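Local atomic coordinates of polyphenol oxidase, chloroplastic (Malus domestica, PDB entry 6ELV), a protein that catalyses the oxidation of mono- and o-diphenols to o-quinones, and is represented here by its separately expressed C-terminal domain with a bound calcium ion. Residues 19-24 / 127-132; 27-32 / 137-142; 47-52 / 106-111; 66-71 / 121-126. All coordinates share one frame; numbering follows the deposited sequence.

In the fold
Two beta sheets packed face to face carry all four contacts. Contact 4 pairs strands 62-70 and 122-131 inside the mixed sheet, and contact 3 joins strand 48-57 to strand 99-107 at an edge of the antiparallel sheet; contacts 1 and 2 link the two sheets. Contacts 2 and 3 have centres about 9 Å apart and share the Arg-31 to Glu-47 salt bridge, NE to OE2 at 2.8 Å. Contact 4 lies equally close to contact 2, through strand pairing, and its Asp-70 binds the calcium ion, about 9 Å from the side chain of Arg-31. The centre of contact 1 lies about 17 Å from that of contact 4, farther along strand 122-131.

Contact 1 of 4, residues 19-24 / 127-132; sequences ISLGSK and LVPKFG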
# COMPACT_ATOMS: atom_id res chain seq x y z
N ILE A 19 -0.95 2.89 12.00
CA ILE A 19 -1.87 1.87 12.48
C ILE A 19 -1.11 0.58 12.71
O ILE A 19 -0.10 0.30 12.06
CB ILE A 19 -3.01 1.54 11.49
CG1 ILE A 19 -2.45 1.01 10.17
CG2 ILE A 19 -3.92 2.69 11.25
CD1 ILE A 19 -3.22 -0.12 9.64
N SER A 20 -1.62 -0.23 13.63
CA SER A 20 -1.19 -1.61 13.78
C SER A 20 -1.99 -2.47 12.81
O SER A 20 -3.23 -2.41 12.81
CB SER A 20 -1.44 -2.08 15.21
OG SER A 20 -1.44 -3.50 15.27
N LEU A 21 -1.30 -3.26 11.99
CA LEU A 21 -1.97 -4.06 10.97
C LEU A 21 -2.40 -5.42 11.54
O LEU A 21 -1.86 -6.48 11.21
CB LEU A 21 -1.07 -4.22 9.76
CG LEU A 21 -1.77 -4.80 8.53
CD1 LEU A 21 -2.85 -3.86 7.96
CD2 LEU A 21 -0.76 -5.18 7.48
N GLY A 22 -3.42 -5.38 12.39
CA GLY A 22 -3.88 -6.61 13.03
C GLY A 22 -4.91 -7.38 12.25
O GLY A 22 -5.24 -8.52 12.61
N SER A 23 -5.42 -6.79 11.18
CA SER A 23 -6.43 -7.39 10.33
C SER A 23 -6.34 -6.71 8.96
O SER A 23 -5.66 -5.69 8.81
CB SER A 23 -7.82 -7.22 10.95
OG SER A 23 -8.75 -8.10 10.37
N LYS A 24 -7.05 -7.26 7.98
CA LYS A 24 -7.10 -6.66 6.65
C LYS A 24 -7.80 -5.31 6.72
O LYS A 24 -8.87 -5.17 7.31
CB LYS A 24 -7.83 -7.59 5.70
CG LYS A 24 -7.96 -7.05 4.29
CD LYS A 24 -8.37 -8.16 3.32
CE LYS A 24 -9.86 -8.40 3.28
NZ LYS A 24 -10.21 -9.07 1.99
N LEU A 127 -4.31 -3.72 2.61
CA LEU A 127 -3.18 -4.36 3.26
C LEU A 127 -3.70 -5.59 3.98
O LEU A 127 -4.63 -5.49 4.79
CB LEU A 127 -2.51 -3.41 4.25
CG LEU A 127 -2.05 -2.06 3.69
CD1 LEU A 127 -1.35 -1.28 4.77
CD2 LEU A 127 -1.15 -2.23 2.50
N VAL A 128 -3.09 -6.74 3.70
CA VAL A 128 -3.56 -8.03 4.19
C VAL A 128 -2.46 -8.65 5.04
O VAL A 128 -1.49 -9.20 4.51
CB VAL A 128 -3.91 -8.97 3.02
CG1 VAL A 128 -4.51 -10.25 3.55
CG2 VAL A 128 -4.85 -8.29 2.00
N PRO A 129 -2.56 -8.58 6.36
CA PRO A 129 -1.52 -9.19 7.19
C PRO A 129 -1.62 -10.71 7.09
O PRO A 129 -2.71 -11.29 7.09
CB PRO A 129 -1.83 -8.68 8.60
CG PRO A 129 -3.32 -8.47 8.58
CD PRO A 129 -3.63 -7.96 7.18
N LYS A 130 -0.46 -11.34 7.00
CA LYS A 130 -0.34 -12.79 6.97
C LYS A 130 0.30 -13.35 8.22
O LYS A 130 -0.17 -14.36 8.76
CB LYS A 130 0.43 -13.24 5.72
CG LYS A 130 -0.21 -12.77 4.41
CD LYS A 130 -1.62 -13.30 4.25
CE LYS A 130 -1.63 -14.80 4.04
NZ LYS A 130 -2.95 -15.27 3.52
N PHE A 131 1.36 -12.71 8.70
CA PHE A 131 1.92 -13.07 9.99
C PHE A 131 2.77 -11.92 10.50
O PHE A 131 3.30 -11.12 9.71
CB PHE A 131 2.66 -14.42 10.00
CG PHE A 131 3.64 -14.60 8.89
CD1 PHE A 131 4.92 -14.05 8.99
CD2 PHE A 131 3.31 -15.34 7.77
CE1 PHE A 131 5.85 -14.23 7.97
CE2 PHE A 131 4.24 -15.53 6.75
CZ PHE A 131 5.52 -14.99 6.86
N GLY A 132 2.86 -11.83 11.81
CA GLY A 132 3.71 -10.87 12.49
C GLY A 132 3.03 -9.57 12.83
O GLY A 132 2.28 -9.02 12.01
O HOH W 1 0.34 -7.12 12.50
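Leu-21 packs against Leu-127 and Pro-129 with its two methyl groups divided between them. CG lies anti to the backbone N (chi1 -169°), from where CD1 approaches CB of Leu-127 at 3.8 Å, the two leucine side chains crossing at about a right angle, while CD2 meets CB of Pro-129. The backbone of Leu-21 takes part too: it is the centre of an inverse gamma turn, and its carbonyl O accepts a bond from a water at 2.6 Å that also donates to Gly-132 O at 2.8 Å. Beyond Gly-22, the proline ring runs along the main chain, with CD of Pro-129 3.5 Å from Ser-23 O. Lys-24 closes the segment. Its CA makes a CH...O contact of 3.3 Å with Leu-127 O (angle at H 148°), and its aliphatic chain lies beside Val-128, CD to CG2 at 3.8 Å, both side chains pointing the same way. No direct hydrogen bond joins the segments; van der Waals packing, the CH...O contact and one bridging water carry the contact. Ile-19 pairs with Ile-136 in the antiparallel sheet, whereas Leu-127 pairs with Ile-25 in the mixed one: this is the connection of a beta sandwich, a turn carrying the chain from one sheet to the other.

Contact 2 of 4, residues 27-32 / 137-142; sequences TVVKRP and GGIKIE
Ile-141 inserts between Val-29 and Pro-32, giving each a different branch. Its CG1 stands anti to the carbonyl carbon (chi1 -60°) and meets CG1 of Val-29 at 3.7 Å; CG2, on the other branch, touches CD of Pro-32 at the same distance, 3.7 Å. Both partners lie at a slant to the isoleucine, and Lys-30 O closes over its CB at 3.7 Å. Val-29 is itself forked: with CG1 on Ile-141, its CG2 is left to meet CG2 of Ile-139 at 3.9 Å, and here the two side chains cross at about a right angle. Farther along, the CD1 end of Ile-139 reaches the methyl CG2 of Thr-27 at 3.8 Å. The hydroxyl of Thr-27 is engaged elsewhere, by Val-12 O.

The strand axes stay 6.3 Å apart at closest approach and run 35° from parallel. That spacing, and the absence of any direct hydrogen bond, mark face packing rather than strand pairing. One water bridges the backbones, donating to Lys-30 O at 2.7 Å and accepting from Ile-141 N. On the face of the strand turned from this packing, Lys-140 and Glu-142 form a salt bridge in which NZ meets OE1 from above the carboxylate plane.

Strand 25-30 pairs through Thr-27 and Val-29 with strand 122-131 of the mixed sheet, and strand 135-142 pairs through Gly-138 and Lys-140 with strand 48-57 of the other. Leu-49, Val-123 and Val-125 extend the apolar layer, while Arg-31 turns away to the carboxylate of Glu-47 and the backbone O atoms of Glu-118 and Asp-120.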
# COMPACT_ATOMS: atom_id res chain seq x y z
N THR A 27 -7.86 1.49 2.35
CA THR A 27 -7.79 2.93 2.48
C THR A 27 -7.76 3.56 1.10
O THR A 27 -7.20 3.00 0.15
CB THR A 27 -6.56 3.30 3.33
OG1 THR A 27 -6.61 4.67 3.71
CG2 THR A 27 -5.24 2.97 2.64
N VAL A 28 -8.38 4.73 0.98
CA VAL A 28 -8.39 5.49 -0.27
C VAL A 28 -7.13 6.34 -0.32
O VAL A 28 -6.89 7.16 0.58
CB VAL A 28 -9.65 6.36 -0.37
CG1 VAL A 28 -9.56 7.23 -1.63
CG2 VAL A 28 -10.90 5.52 -0.40
N VAL A 29 -6.36 6.18 -1.39
CA VAL A 29 -5.07 6.86 -1.56
C VAL A 29 -5.14 7.71 -2.82
O VAL A 29 -5.46 7.21 -3.90
CB VAL A 29 -3.91 5.85 -1.62
CG1 VAL A 29 -2.58 6.57 -1.70
CG2 VAL A 29 -3.94 4.94 -0.41
N LYS A 30 -4.83 8.99 -2.68
CA LYS A 30 -4.84 9.89 -3.83
C LYS A 30 -3.65 9.61 -4.74
O LYS A 30 -2.54 9.31 -4.27
CB LYS A 30 -4.79 11.33 -3.36
CG LYS A 30 -6.02 11.75 -2.60
CD LYS A 30 -5.89 13.19 -2.14
CE LYS A 30 -7.11 13.60 -1.32
NZ LYS A 30 -6.89 14.89 -0.62
N ARG A 31 -3.89 9.71 -6.04
CA ARG A 31 -2.81 9.69 -7.01
C ARG A 31 -2.07 11.02 -6.97
O ARG A 31 -2.53 11.97 -6.33
CB ARG A 31 -3.38 9.35 -8.39
CG ARG A 31 -3.89 7.93 -8.45
CD ARG A 31 -4.48 7.64 -9.80
NE ARG A 31 -3.44 7.52 -10.81
CZ ARG A 31 -3.67 7.54 -12.12
NH1 ARG A 31 -4.91 7.72 -12.58
NH2 ARG A 31 -2.67 7.39 -12.96
N PRO A 32 -0.90 11.11 -7.60
CA PRO A 32 -0.12 12.34 -7.53
C PRO A 32 -0.88 13.52 -8.11
O PRO A 32 -1.68 13.39 -9.04
CB PRO A 32 1.14 12.02 -8.35
CG PRO A 32 1.25 10.53 -8.29
CD PRO A 32 -0.17 10.06 -8.35
N GLY A 137 3.20 3.14 8.92
CA GLY A 137 3.28 4.56 9.22
C GLY A 137 2.42 5.44 8.35
O GLY A 137 1.86 6.43 8.83
N GLY A 138 2.31 5.12 7.06
CA GLY A 138 1.53 5.92 6.13
C GLY A 138 1.58 5.31 4.75
O GLY A 138 2.35 4.38 4.49
N ILE A 139 0.73 5.82 3.87
CA ILE A 139 0.65 5.34 2.49
C ILE A 139 0.46 6.53 1.56
O ILE A 139 -0.40 7.38 1.81
CB ILE A 139 -0.49 4.31 2.29
CG1 ILE A 139 -0.46 3.15 3.29
CG2 ILE A 139 -0.44 3.74 0.89
CD1 ILE A 139 -1.55 2.10 3.05
N LYS A 140 1.21 6.56 0.46
CA LYS A 140 1.04 7.61 -0.53
C LYS A 140 1.43 7.05 -1.89
O LYS A 140 2.01 5.97 -2.00
CB LYS A 140 1.89 8.83 -0.20
CG LYS A 140 3.37 8.56 -0.24
CD LYS A 140 4.19 9.77 0.17
CE LYS A 140 5.67 9.44 0.14
NZ LYS A 140 6.50 10.66 0.36
N ILE A 141 1.10 7.81 -2.94
CA ILE A 141 1.52 7.50 -4.30
C ILE A 141 2.32 8.69 -4.82
O ILE A 141 1.91 9.84 -4.64
CB ILE A 141 0.33 7.18 -5.22
CG1 ILE A 141 -0.43 5.96 -4.69
CG2 ILE A 141 0.79 6.96 -6.65
CD1 ILE A 141 -1.77 5.76 -5.35
N GLU A 142 3.45 8.41 -5.44
CA GLU A 142 4.28 9.50 -5.95
C GLU A 142 5.09 9.04 -7.15
O GLU A 142 5.10 7.86 -7.51
CB GLU A 142 5.17 10.08 -4.85
CG GLU A 142 6.17 9.11 -4.31
CD GLU A 142 6.94 9.69 -3.14
OE1 GLU A 142 6.56 10.78 -2.65
OE2 GLU A 142 7.92 9.06 -2.72
O HOH W 2 -0.91 9.88 -2.20

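Contact 3 of 4, residues 47-52 / 106-111; sequences EILVIE and LGLTDL
Glu-47 is held through both backbone polar atoms. Its N donates to the side-chain OG1 of Thr-109 at 3.0 Å in a nearly straight bond (168° at H), and its O receives Leu-108 N at 2.8 Å. The hydroxyl of Thr-109, placed beside its own backbone N by chi1 -67°, also meets a water at 2.9 Å; that water donates to Glu-47 OE1 at 2.7 Å. The other carboxylate oxygen, OE2, is in a salt bridge with Arg-31. Thr-109 N, at the start of helix 109-115, donates to the carboxylate of Glu-46 through OE2.

Farther along, Leu-49 and Leu-106 form an antiparallel hydrogen-bonded pair: Leu-49 N gives to Leu-106 O at 2.8 Å, and Leu-106 N returns a bond to Leu-49 O at 2.9 Å. Ile-48 and Gly-107 make the adjoining non-hydrogen-bonded pair. CB of Leu-49 sits in the fork of Leu-108, with CD1 at 3.9 Å and CD2 at 4.0 Å.

Pairing therefore persists past the end of strand 99-107: a main-chain bond to Leu-108 and a threonine hydroxyl carry it to the start of helix 109-115. The carboxylate of Glu-47, shared by arginine and water, is consistent with a charged form.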
# COMPACT_ATOMS: atom_id res chain seq x y z
N GLU A 47 4.59 5.24 -11.67
CA GLU A 47 3.79 5.73 -10.56
C GLU A 47 3.95 4.72 -9.43
O GLU A 47 3.67 3.54 -9.62
CB GLU A 47 2.34 5.85 -11.03
CG GLU A 47 1.41 6.51 -10.05
CD GLU A 47 0.04 6.85 -10.62
OE1 GLU A 47 -0.15 6.76 -11.85
OE2 GLU A 47 -0.85 7.18 -9.82
N ILE A 48 4.42 5.19 -8.28
CA ILE A 48 4.90 4.32 -7.21
C ILE A 48 4.02 4.44 -5.97
O ILE A 48 3.82 5.55 -5.46
CB ILE A 48 6.37 4.65 -6.88
CG1 ILE A 48 7.20 4.48 -8.16
CG2 ILE A 48 6.86 3.81 -5.71
CD1 ILE A 48 8.62 4.20 -8.01
N LEU A 49 3.52 3.31 -5.48
CA LEU A 49 2.87 3.23 -4.18
C LEU A 49 3.95 3.08 -3.11
O LEU A 49 4.79 2.18 -3.19
CB LEU A 49 1.95 2.02 -4.16
CG LEU A 49 1.18 1.73 -2.87
CD1 LEU A 49 0.26 2.88 -2.52
CD2 LEU A 49 0.39 0.45 -3.04
N VAL A 50 3.92 3.95 -2.10
CA VAL A 50 4.93 4.00 -1.05
C VAL A 50 4.24 3.72 0.27
O VAL A 50 3.35 4.47 0.69
CB VAL A 50 5.66 5.34 -1.01
CG1 VAL A 50 6.78 5.32 0.03
CG2 VAL A 50 6.20 5.69 -2.38
N ILE A 51 4.63 2.64 0.93
CA ILE A 51 4.17 2.32 2.27
C ILE A 51 5.31 2.64 3.20
O ILE A 51 6.36 1.99 3.14
CB ILE A 51 3.74 0.86 2.35
CG1 ILE A 51 2.67 0.65 1.30
CG2 ILE A 51 3.23 0.52 3.74
CD1 ILE A 51 2.32 -0.74 1.08
N GLU A 52 5.13 3.66 4.03
CA GLU A 52 6.19 4.23 4.84
C GLU A 52 6.08 3.80 6.30
O GLU A 52 5.01 3.42 6.78
CB GLU A 52 6.15 5.76 4.79
N LEU A 106 6.04 -0.03 -4.54
CA LEU A 106 5.45 -0.92 -5.53
C LEU A 106 5.05 -0.14 -6.77
O LEU A 106 4.41 0.91 -6.69
CB LEU A 106 4.20 -1.60 -4.95
CG LEU A 106 4.41 -2.40 -3.67
CD1 LEU A 106 3.08 -2.98 -3.20
CD2 LEU A 106 5.43 -3.50 -3.87
N GLY A 107 5.40 -0.66 -7.95
CA GLY A 107 5.00 0.00 -9.19
C GLY A 107 3.52 -0.21 -9.49
O GLY A 107 3.01 -1.34 -9.43
N LEU A 108 2.84 0.89 -9.87
CA LEU A 108 1.41 0.86 -10.15
C LEU A 108 1.02 1.09 -11.60
O LEU A 108 -0.14 0.88 -11.94
CB LEU A 108 0.66 1.92 -9.34
CG LEU A 108 0.65 1.77 -7.83
CD1 LEU A 108 -0.26 2.84 -7.27
CD2 LEU A 108 0.19 0.38 -7.40
N THR A 109 1.93 1.53 -12.47
CA THR A 109 1.49 2.00 -13.78
C THR A 109 0.76 0.91 -14.56
O THR A 109 -0.35 1.13 -15.06
CB THR A 109 2.69 2.59 -14.55
OG1 THR A 109 3.11 3.77 -13.87
CG2 THR A 109 2.30 2.92 -15.99
N ASP A 110 1.36 -0.28 -14.68
CA ASP A 110 0.69 -1.35 -15.40
C ASP A 110 -0.57 -1.80 -14.67
O ASP A 110 -1.59 -2.10 -15.31
CB ASP A 110 1.63 -2.55 -15.59
CG ASP A 110 2.81 -2.24 -16.48
OD1 ASP A 110 2.64 -1.52 -17.49
OD2 ASP A 110 3.93 -2.71 -16.16
N LEU A 111 -0.51 -1.89 -13.35
CA LEU A 111 -1.66 -2.33 -12.58
C LEU A 111 -2.87 -1.43 -12.85
O LEU A 111 -3.99 -1.93 -13.04
CB LEU A 111 -1.31 -2.35 -11.09
CG LEU A 111 -2.35 -2.95 -10.14
CD1 LEU A 111 -1.70 -3.42 -8.85
CD2 LEU A 111 -3.46 -1.97 -9.79
O HOH W 3 0.75 5.43 -14.03

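Contact 4 of 4, residues 66-71 / 121-126; sequences VYVNDV and DSVVVT. With CA (calcium ion), chain B.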
# COMPACT_ATOMS: atom_id res chain seq x y z
N VAL A 66 -0.25 -6.66 -0.46
CA VAL A 66 -0.82 -5.38 -0.87
C VAL A 66 -1.61 -5.58 -2.15
O VAL A 66 -1.10 -6.16 -3.12
CB VAL A 66 0.28 -4.33 -1.09
CG1 VAL A 66 -0.34 -2.97 -1.42
CG2 VAL A 66 1.19 -4.24 0.12
N TYR A 67 -2.85 -5.09 -2.15
CA TYR A 67 -3.74 -5.15 -3.30
C TYR A 67 -4.26 -3.75 -3.62
O TYR A 67 -4.31 -2.87 -2.75
CB TYR A 67 -4.93 -6.09 -3.05
CG TYR A 67 -4.54 -7.53 -2.89
CD1 TYR A 67 -3.95 -7.99 -1.71
CD2 TYR A 67 -4.78 -8.45 -3.89
CE1 TYR A 67 -3.60 -9.31 -1.56
CE2 TYR A 67 -4.44 -9.78 -3.75
CZ TYR A 67 -3.83 -10.20 -2.59
OH TYR A 67 -3.48 -11.52 -2.44
N VAL A 68 -4.69 -3.55 -4.86
CA VAL A 68 -5.26 -2.28 -5.29
C VAL A 68 -6.57 -2.55 -6.03
O VAL A 68 -6.67 -3.53 -6.77
CB VAL A 68 -4.26 -1.52 -6.20
CG1 VAL A 68 -4.86 -0.22 -6.73
CG2 VAL A 68 -2.99 -1.22 -5.44
N ASN A 69 -7.55 -1.66 -5.86
CA ASN A 69 -8.77 -1.74 -6.64
C ASN A 69 -9.26 -0.35 -6.99
O ASN A 69 -8.87 0.64 -6.37
CB ASN A 69 -9.89 -2.59 -5.99
CG ASN A 69 -10.50 -1.97 -4.74
OD1 ASN A 69 -10.08 -2.26 -3.62
ND2 ASN A 69 -11.54 -1.15 -4.92
N ASP A 70 -10.15 -0.31 -7.98
CA ASP A 70 -10.76 0.92 -8.45
C ASP A 70 -11.63 1.51 -7.34
O ASP A 70 -12.47 0.81 -6.76
CB ASP A 70 -11.58 0.57 -9.69
CG ASP A 70 -12.16 1.77 -10.40
OD1 ASP A 70 -12.85 2.59 -9.75
OD2 ASP A 70 -11.98 1.88 -11.64
N VAL A 71 -11.42 2.79 -7.05
CA VAL A 71 -12.11 3.49 -5.97
C VAL A 71 -13.63 3.47 -6.13
O VAL A 71 -14.35 3.62 -5.15
CB VAL A 71 -11.55 4.92 -5.85
CG1 VAL A 71 -11.95 5.76 -7.06
CG2 VAL A 71 -11.98 5.56 -4.54
N ASP A 121 -8.84 9.61 -9.90
CA ASP A 121 -7.96 10.47 -9.12
C ASP A 121 -7.43 9.81 -7.86
O ASP A 121 -6.52 10.36 -7.22
CB ASP A 121 -8.68 11.76 -8.73
CG ASP A 121 -8.80 12.73 -9.89
OD1 ASP A 121 -7.85 12.83 -10.69
OD2 ASP A 121 -9.84 13.40 -10.00
N SER A 122 -7.97 8.66 -7.47
CA SER A 122 -7.54 7.94 -6.29
C SER A 122 -7.79 6.47 -6.55
O SER A 122 -8.48 6.11 -7.50
CB SER A 122 -8.33 8.38 -5.06
OG SER A 122 -9.72 8.16 -5.26
N VAL A 123 -7.22 5.62 -5.68
CA VAL A 123 -7.41 4.18 -5.73
C VAL A 123 -7.62 3.69 -4.30
O VAL A 123 -7.36 4.41 -3.33
CB VAL A 123 -6.22 3.44 -6.38
CG1 VAL A 123 -6.02 3.91 -7.81
CG2 VAL A 123 -4.94 3.64 -5.54
N VAL A 124 -8.08 2.44 -4.17
CA VAL A 124 -8.17 1.80 -2.87
C VAL A 124 -7.01 0.83 -2.72
O VAL A 124 -6.83 -0.07 -3.56
CB VAL A 124 -9.51 1.09 -2.69
CG1 VAL A 124 -9.52 0.30 -1.37
CG2 VAL A 124 -10.65 2.10 -2.71
N VAL A 125 -6.26 0.98 -1.63
CA VAL A 125 -5.16 0.08 -1.29
C VAL A 125 -5.61 -0.77 -0.12
O VAL A 125 -6.08 -0.25 0.90
CB VAL A 125 -3.89 0.88 -0.94
CG1 VAL A 125 -2.77 -0.07 -0.51
CG2 VAL A 125 -3.45 1.70 -2.16
N THR A 126 -5.43 -2.08 -0.26
CA THR A 126 -5.76 -3.05 0.78
C THR A 126 -4.47 -3.68 1.29
O THR A 126 -3.64 -4.13 0.49
CB THR A 126 -6.69 -4.13 0.21
OG1 THR A 126 -7.91 -3.52 -0.24
CG2 THR A 126 -7.06 -5.17 1.25
CA CA B . -13.08 4.09 -11.77
O HOH W 4 -7.55 -2.83 -2.77
O HOH W 5 -9.46 3.89 -8.76
O HOH W 6 -14.47 5.43 -13.31
O HOH W 7 -12.24 3.64 -13.99
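One water is gripped by Asn-69, Val-124 and Thr-126: it lies 2.7 Å from Asn-69 OD1 and 2.6 Å from Thr-126 OG1, and meets Val-124 O as well. It thus spans the strands on the face bearing these three side chains. Asn-69 takes chi1 69°, with CG between its backbone N and carbonyl carbon, which lays the amide alongside Val-124, OD1 to CG1 at 3.5 Å, the two side chains pointing the same way. ND2 donates to Asp-70 O from above that carbonyl's plane, a bent bond (133° at H) that restrains the amide.

From Tyr-67 to Asn-69 the backbone forms an antiparallel ladder with Val-124 to Thr-126. In the Tyr-67 and Thr-126 pair, Thr-126 N donates to Tyr-67 O at 2.8 Å and almost straight (174° at H); Asn-69 and Val-124 likewise exchange two bonds. Val-68 and Val-125 are the non-hydrogen-bonded pair between, on the opposite face, where CG1 of Val-68 also leans obliquely on CB of Val-123 at 3.9 Å. Beyond the ladder, a second water links Val-71 N to Ser-122 O, and the side chains of Val-71 and Val-124 cross at about a right angle, CG2 to CG2 at 4.1 Å.

Asp-70 turns away and binds the calcium ion with both oxygens, each at 2.5 Å; Asp-72 and Asp-120 bind it too, joining the ends of these segments through the metal. Strand 25-30 flanks strand 122-131, and strand 82-89 flanks strand 62-70. Val-66 and Val-125 pack on Leu-49 of strand 48-57, Val-66 also on Ile-51; Val-68 meets Leu-111 and Ile-115, and Val-123 meets Leu-112, of helix 109-115.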